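Local coordinates for interferon-inducible protein AIM2 (Mus musculus, PDB 4JBM) that senses double-stranded DNA in the cytosol, binding it through its HIN domain, and triggers assembly of the AIM2 inflammasome that leads to pyroptosis, at residues Thr7-Ile12 with His28-Thr33; Arg99-Lys104 with Asp134-Met139. All blocks are in the same frame, centred on the assembly; numbering follows the deposited sequence.

Interaction 1: residues Thr7-Ile12 with His28-Thr33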
loop_
_atom_site.group_PDB
_atom_site.type_symbol
_atom_site.label_atom_id
_atom_site.label_comp_id
_atom_site.label_asym_id
_atom_site.label_seq_id
_atom_site.Cartn_x
_atom_site.Cartn_y
_atom_site.Cartn_z
ATOM N N THR A 7 -14.572 4.316 8.299
ATOM C CA THR A 7 -14.086 3.529 9.416
ATOM C C THR A 7 -12.638 3.154 9.108
ATOM O O THR A 7 -12.351 2.643 8.026
ATOM C CB THR A 7 -14.929 2.247 9.568
ATOM O OG1 THR A 7 -16.310 2.596 9.721
ATOM C CG2 THR A 7 -14.467 1.428 10.765
ATOM N N VAL A 8 -11.725 3.398 10.043
ATOM C CA VAL A 8 -10.321 3.066 9.795
ATOM C C VAL A 8 -10.060 1.581 10.038
ATOM O O VAL A 8 -10.403 1.040 11.089
ATOM C CB VAL A 8 -9.352 3.928 10.634
ATOM C CG1 VAL A 8 -7.908 3.572 10.301
ATOM C CG2 VAL A 8 -9.599 5.395 10.374
ATOM N N LEU A 9 -9.454 0.939 9.045
ATOM C CA LEU A 9 -9.192 -0.500 9.041
ATOM C C LEU A 9 -7.732 -0.836 9.327
ATOM O O LEU A 9 -7.441 -1.833 9.986
ATOM C CB LEU A 9 -9.575 -1.094 7.683
ATOM C CG LEU A 9 -10.983 -1.659 7.467
ATOM C CD1 LEU A 9 -12.031 -0.838 8.161
ATOM C CD2 LEU A 9 -11.272 -1.725 5.983
ATOM N N LYS A 10 -6.819 -0.013 8.811
ATOM C CA LYS A 10 -5.380 -0.218 8.998
ATOM C C LYS A 10 -4.657 1.120 8.877
ATOM O O LYS A 10 -5.096 1.994 8.128
ATOM C CB LYS A 10 -4.852 -1.199 7.948
ATOM C CG LYS A 10 -3.393 -1.624 8.095
ATOM C CD LYS A 10 -2.911 -2.387 6.851
ATOM C CE LYS A 10 -1.515 -2.961 7.040
ATOM N NZ LYS A 10 -0.485 -1.898 7.014
ATOM N N ALA A 11 -3.562 1.283 9.616
ATOM C CA ALA A 11 -2.725 2.483 9.514
ATOM C C ALA A 11 -1.326 2.200 10.052
ATOM O O ALA A 11 -1.177 1.738 11.185
ATOM C CB ALA A 11 -3.361 3.655 10.263
ATOM N N ILE A 12 -0.308 2.459 9.233
ATOM C CA ILE A 12 1.074 2.301 9.676
ATOM C C ILE A 12 1.577 3.569 10.370
ATOM O O ILE A 12 1.070 4.663 10.117
ATOM C CB ILE A 12 2.016 1.959 8.509
ATOM C CG1 ILE A 12 2.193 3.165 7.585
ATOM C CG2 ILE A 12 1.500 0.743 7.752
ATOM C CD1 ILE A 12 3.075 2.887 6.372
ATOM N N HIS A 28 0.392 5.898 5.485
ATOM C CA HIS A 28 -0.650 5.275 4.691
ATOM C C HIS A 28 -1.638 4.537 5.583
ATOM O O HIS A 28 -1.266 3.957 6.607
ATOM C CB HIS A 28 -0.029 4.312 3.686
ATOM C CG HIS A 28 0.762 4.998 2.621
ATOM N ND1 HIS A 28 2.114 5.239 2.731
ATOM C CD2 HIS A 28 0.380 5.520 1.432
ATOM C CE1 HIS A 28 2.535 5.864 1.648
ATOM N NE2 HIS A 28 1.506 6.048 0.842
ATOM N N ALA A 29 -2.899 4.547 5.168
ATOM C CA ALA A 29 -3.950 3.892 5.923
ATOM C C ALA A 29 -4.953 3.261 4.972
ATOM O O ALA A 29 -4.962 3.558 3.784
ATOM C CB ALA A 29 -4.638 4.886 6.853
ATOM N N THR A 30 -5.773 2.358 5.489
ATOM C CA THR A 30 -6.888 1.822 4.715
ATOM C C THR A 30 -8.152 2.156 5.466
ATOM O O THR A 30 -8.232 1.943 6.675
ATOM C CB THR A 30 -6.795 0.305 4.546
ATOM O OG1 THR A 30 -5.563 -0.025 3.898
ATOM C CG2 THR A 30 -7.954 -0.220 3.701
ATOM N N VAL A 31 -9.128 2.724 4.773
ATOM C CA VAL A 31 -10.381 3.061 5.433
ATOM C C VAL A 31 -11.520 2.498 4.599
ATOM O O VAL A 31 -11.309 2.085 3.458
ATOM C CB VAL A 31 -10.533 4.584 5.629
ATOM C CG1 VAL A 31 -9.350 5.151 6.400
ATOM C CG2 VAL A 31 -10.681 5.268 4.292
ATOM N N ALA A 32 -12.718 2.463 5.162
ATOM C CA ALA A 32 -13.844 1.852 4.471
ATOM C C ALA A 32 -15.155 2.518 4.814
ATOM O O ALA A 32 -15.362 2.988 5.929
ATOM C CB ALA A 32 -13.920 0.365 4.787
ATOM N N THR A 33 -16.053 2.538 3.839
ATOM C CA THR A 33 -17.428 2.912 4.100
ATOM C C THR A 33 -18.205 1.617 4.222
ATOM O O THR A 33 -17.613 0.544 4.330
ATOM C CB THR A 33 -18.009 3.770 2.970
ATOM O OG1 THR A 33 -17.873 3.088 1.716
ATOM C CG2 THR A 33 -17.273 5.084 2.895
HETATM O O HOH W 1 -17.836 2.695 7.625
HETATM O O HOH W 2 -1.965 0.948 5.645
#
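Thr7 and Ala32 open an antiparallel ladder between strands 4-16 and 25-32, exchanging two backbone hydrogen bonds; the one from Thr7 N to Ala32 O, 2.8 Å, is almost straight. At the other end Ile12 N donates to His28 O at 3.2 Å. Between them the regular pattern breaks at Thr30. Its carbonyl oxygen accepts from two consecutive amides, Leu9 N at 2.8 Å and Lys10 N at 3.2 Å, while Thr30 N donates back to Lys10 O. Leu9 and Lys10 thus share one partner, a classic beta bulge; the psi of Leu9 turns to -37°, as the first residue of such a bulge does, and the register moves by one residue between Val8 and Lys10.

The apolar contacts divide between the two faces. Val8 and Val31 form a non-hydrogen-bonded pair, with Val8 CG2 lying 4.0 Å from Val31 CG1. On the same face Ala11 and Ala29 bring their methyls to 3.8 Å, a closeness suited to small residues, and Phe51 packs over Val8 and Ala29. Leu9, the extra residue of the bulge, points toward the partner strand, and its CD2 rests 3.6 Å from Ala32 CB, which lies on the face of Thr7, Lys10 and Thr30. Helix 88-95 covers this region through Ala94, which touches Leu9 and Thr30.

A water adds to the bonding at the Thr7 end. With OG1 beside the backbone N (chi1 -57°), the hydroxyl reaches a water 2.6 Å away that also donates to Ala32 O, giving that carbonyl a second partner.

Strand 37-42 continues the sheet beyond 25-32, bonding Ala29 to Val40 and Val31 to Phe38. The bulged antiparallel hairpin belongs to the first of the two OB folds of the HIN domain; classic bulges accentuate strand twist and are common in the coiled strands of such small barrels.

Interaction 2: residues Arg99-Lys104 with Asp134-Met139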
loop_
_atom_site.group_PDB
_atom_site.type_symbol
_atom_site.label_atom_id
_atom_site.label_comp_id
_atom_site.label_asym_id
_atom_site.label_seq_id
_atom_site.Cartn_x
_atom_site.Cartn_y
_atom_site.Cartn_z
ATOM N N ARG A 99 -4.422 -10.858 -6.349
ATOM C CA ARG A 99 -3.761 -11.827 -7.227
ATOM C C ARG A 99 -3.085 -11.103 -8.411
ATOM O O ARG A 99 -3.456 -9.982 -8.751
ATOM C CB ARG A 99 -4.767 -12.881 -7.719
ATOM C CG ARG A 99 -5.336 -13.786 -6.619
ATOM C CD ARG A 99 -4.234 -14.483 -5.840
ATOM N NE ARG A 99 -3.845 -13.700 -4.670
ATOM C CZ ARG A 99 -2.781 -13.947 -3.920
ATOM N NH1 ARG A 99 -1.992 -14.985 -4.191
ATOM N NH2 ARG A 99 -2.514 -13.158 -2.889
ATOM N N ILE A 100 -2.053 -11.712 -8.985
ATOM C CA ILE A 100 -1.342 -11.124 -10.126
ATOM C C ILE A 100 -2.210 -10.953 -11.388
ATOM O O ILE A 100 -2.172 -9.900 -12.031
ATOM C CB ILE A 100 -0.081 -11.938 -10.446
ATOM C CG1 ILE A 100 0.907 -11.813 -9.291
ATOM C CG2 ILE A 100 0.575 -11.449 -11.725
ATOM C CD1 ILE A 100 2.120 -12.710 -9.432
ATOM N N SER A 101 -2.993 -11.977 -11.727
ATOM C CA SER A 101 -3.900 -11.917 -12.874
ATOM C C SER A 101 -4.928 -10.798 -12.732
ATOM O O SER A 101 -5.394 -10.234 -13.725
ATOM C CB SER A 101 -4.610 -13.258 -13.067
ATOM O OG SER A 101 -5.472 -13.551 -11.978
ATOM N N LYS A 102 -5.280 -10.475 -11.493
ATOM C CA LYS A 102 -6.200 -9.375 -11.247
ATOM C C LYS A 102 -5.449 -8.062 -11.418
ATOM O O LYS A 102 -5.962 -7.120 -12.012
ATOM C CB LYS A 102 -6.788 -9.483 -9.841
ATOM C CG LYS A 102 -7.805 -8.395 -9.484
ATOM C CD LYS A 102 -8.129 -8.404 -7.979
ATOM C CE LYS A 102 -8.382 -9.815 -7.433
ATOM N NZ LYS A 102 -7.516 -10.146 -6.256
ATOM N N LEU A 103 -4.223 -8.015 -10.913
ATOM C CA LEU A 103 -3.427 -6.798 -10.972
ATOM C C LEU A 103 -3.129 -6.405 -12.417
ATOM O O LEU A 103 -2.995 -5.220 -12.723
ATOM C CB LEU A 103 -2.114 -6.964 -10.198
ATOM C CG LEU A 103 -2.172 -6.932 -8.670
ATOM C CD1 LEU A 103 -0.776 -7.017 -8.066
ATOM C CD2 LEU A 103 -2.867 -5.660 -8.214
ATOM N N LYS A 104 -3.031 -7.401 -13.297
ATOM C CA LYS A 104 -2.648 -7.176 -14.694
ATOM C C LYS A 104 -3.565 -6.202 -15.433
ATOM O O LYS A 104 -3.143 -5.524 -16.364
ATOM C CB LYS A 104 -2.641 -8.499 -15.465
ATOM C CG LYS A 104 -1.571 -9.497 -15.062
ATOM C CD LYS A 104 -0.180 -8.994 -15.356
ATOM C CE LYS A 104 0.853 -10.050 -15.014
ATOM N NZ LYS A 104 0.512 -11.357 -15.627
ATOM N N ASP A 134 2.373 -15.976 -8.005
ATOM C CA ASP A 134 1.326 -16.723 -7.323
ATOM C C ASP A 134 0.774 -17.741 -8.318
ATOM O O ASP A 134 1.389 -17.973 -9.358
ATOM C CB ASP A 134 0.254 -15.795 -6.727
ATOM C CG ASP A 134 -0.484 -14.965 -7.781
ATOM O OD1 ASP A 134 -0.585 -15.395 -8.945
ATOM O OD2 ASP A 134 -0.961 -13.860 -7.440
ATOM N N LYS A 135 -0.367 -18.348 -8.016
ATOM C CA LYS A 135 -0.920 -19.363 -8.910
ATOM C C LYS A 135 -1.557 -18.801 -10.188
ATOM O O LYS A 135 -1.906 -19.559 -11.089
ATOM C CB LYS A 135 -1.901 -20.266 -8.149
ATOM C CG LYS A 135 -1.213 -21.188 -7.151
ATOM C CD LYS A 135 -2.166 -22.180 -6.509
ATOM C CE LYS A 135 -1.473 -23.514 -6.292
ATOM N NZ LYS A 135 -0.121 -23.343 -5.690
ATOM N N THR A 136 -1.681 -17.478 -10.272
ATOM C CA THR A 136 -2.395 -16.846 -11.383
ATOM C C THR A 136 -1.461 -16.284 -12.462
ATOM O O THR A 136 -1.920 -15.829 -13.514
ATOM C CB THR A 136 -3.281 -15.685 -10.900
ATOM O OG1 THR A 136 -2.476 -14.708 -10.231
ATOM C CG2 THR A 136 -4.400 -16.195 -9.973
ATOM N N GLY A 137 -0.163 -16.276 -12.180
ATOM C CA GLY A 137 0.807 -15.748 -13.118
ATOM C C GLY A 137 2.083 -15.267 -12.460
ATOM O O GLY A 137 2.302 -15.478 -11.265
ATOM N N THR A 138 2.943 -14.645 -13.260
ATOM C CA THR A 138 4.185 -14.063 -12.770
ATOM C C THR A 138 4.168 -12.574 -13.064
ATOM O O THR A 138 3.456 -12.113 -13.963
ATOM C CB THR A 138 5.420 -14.690 -13.432
ATOM O OG1 THR A 138 5.340 -14.514 -14.854
ATOM C CG2 THR A 138 5.496 -16.176 -13.106
ATOM N N MET A 139 4.959 -11.821 -12.312
ATOM C CA MET A 139 4.986 -10.378 -12.490
ATOM C C MET A 139 6.305 -9.832 -11.986
ATOM O O MET A 139 7.086 -10.557 -11.382
ATOM C CB MET A 139 3.810 -9.742 -11.739
ATOM C CG MET A 139 3.387 -8.374 -12.241
ATOM S SD MET A 139 2.056 -7.716 -11.221
ATOM C CE MET A 139 1.707 -6.204 -12.129
HETATM O O HOH W 3 -2.541 -17.580 -5.891
#
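Ile100 and Ser101, in the first turn of the short helix 100-103, lie against the type I beta turn Asp134-Gly137, with Ser101 CA 5.4 Å from Thr136 CA. Arg99 occupies the N-cap position, and the turn supplies side-chain acceptors for the next two amides. Ile100 N donates to Asp134 OD2 at 2.9 Å, using the syn lone pair, and Ser101 N donates to Thr136 OG1 at 3.2 Å. A carboxylate suits this helix start, where it would probably interact favourably with the helix dipole.

Asp134 is itself fixed by an Asx turn: OD1 accepts from Thr136 N at 2.7 Å, the donor standing above the carboxylate plane. Arg99 crosses Asp134 obliquely in a salt bridge, NH1 to OD2 3.6 Å, with no N-H aimed at the oxygen; its NH2 donates to Thr97 O. A water joins Arg99 NH1 to Lys135 N.

Beyond the polar cluster, the side chains of Ile100 and Met139 run past each other in opposite directions. With Ile100 CG1 beside the backbone N (chi1 -66°), that branch runs to Asp134 OD2 and CG2 is left to meet Met139 CB at 3.7 Å. At the backbone angles of Gly137 (phi 155°, psi -173°) a CB would jam against the preceding carbonyl oxygen, reason enough for glycine.

Arg99 and Lys135 each pack on a DNA phosphate, consistent with this domain's electrostatic DNA binding. Inward, Leu103 rests on Val112 of strand 111-123, and both Leu103 and Met139 meet Leu174 of strand 171-175, seating the helix against the second sheet.

In the fold
The two contacts lie in different sheets of one HIN domain, their centres 25 Å apart, and share no strand or helix. Interaction 1 is the more buried, none of its touching residues being fully exposed, and it sits nearer the centre of the chain. Backbone hydrogen bonds between neighbouring strands hold it together, with valine and alanine pairs on one face and threonine, lysine and alanine on the other. Interaction 2 joins a helix start to a turn at the surface, so side-chain oxygens take the place of carbonyls as acceptors of the bonds across the contact and charges appear, although its inner end is apolar. Its nearest atom is about 4 Å from the DNA, against about 7 Å for interaction 1.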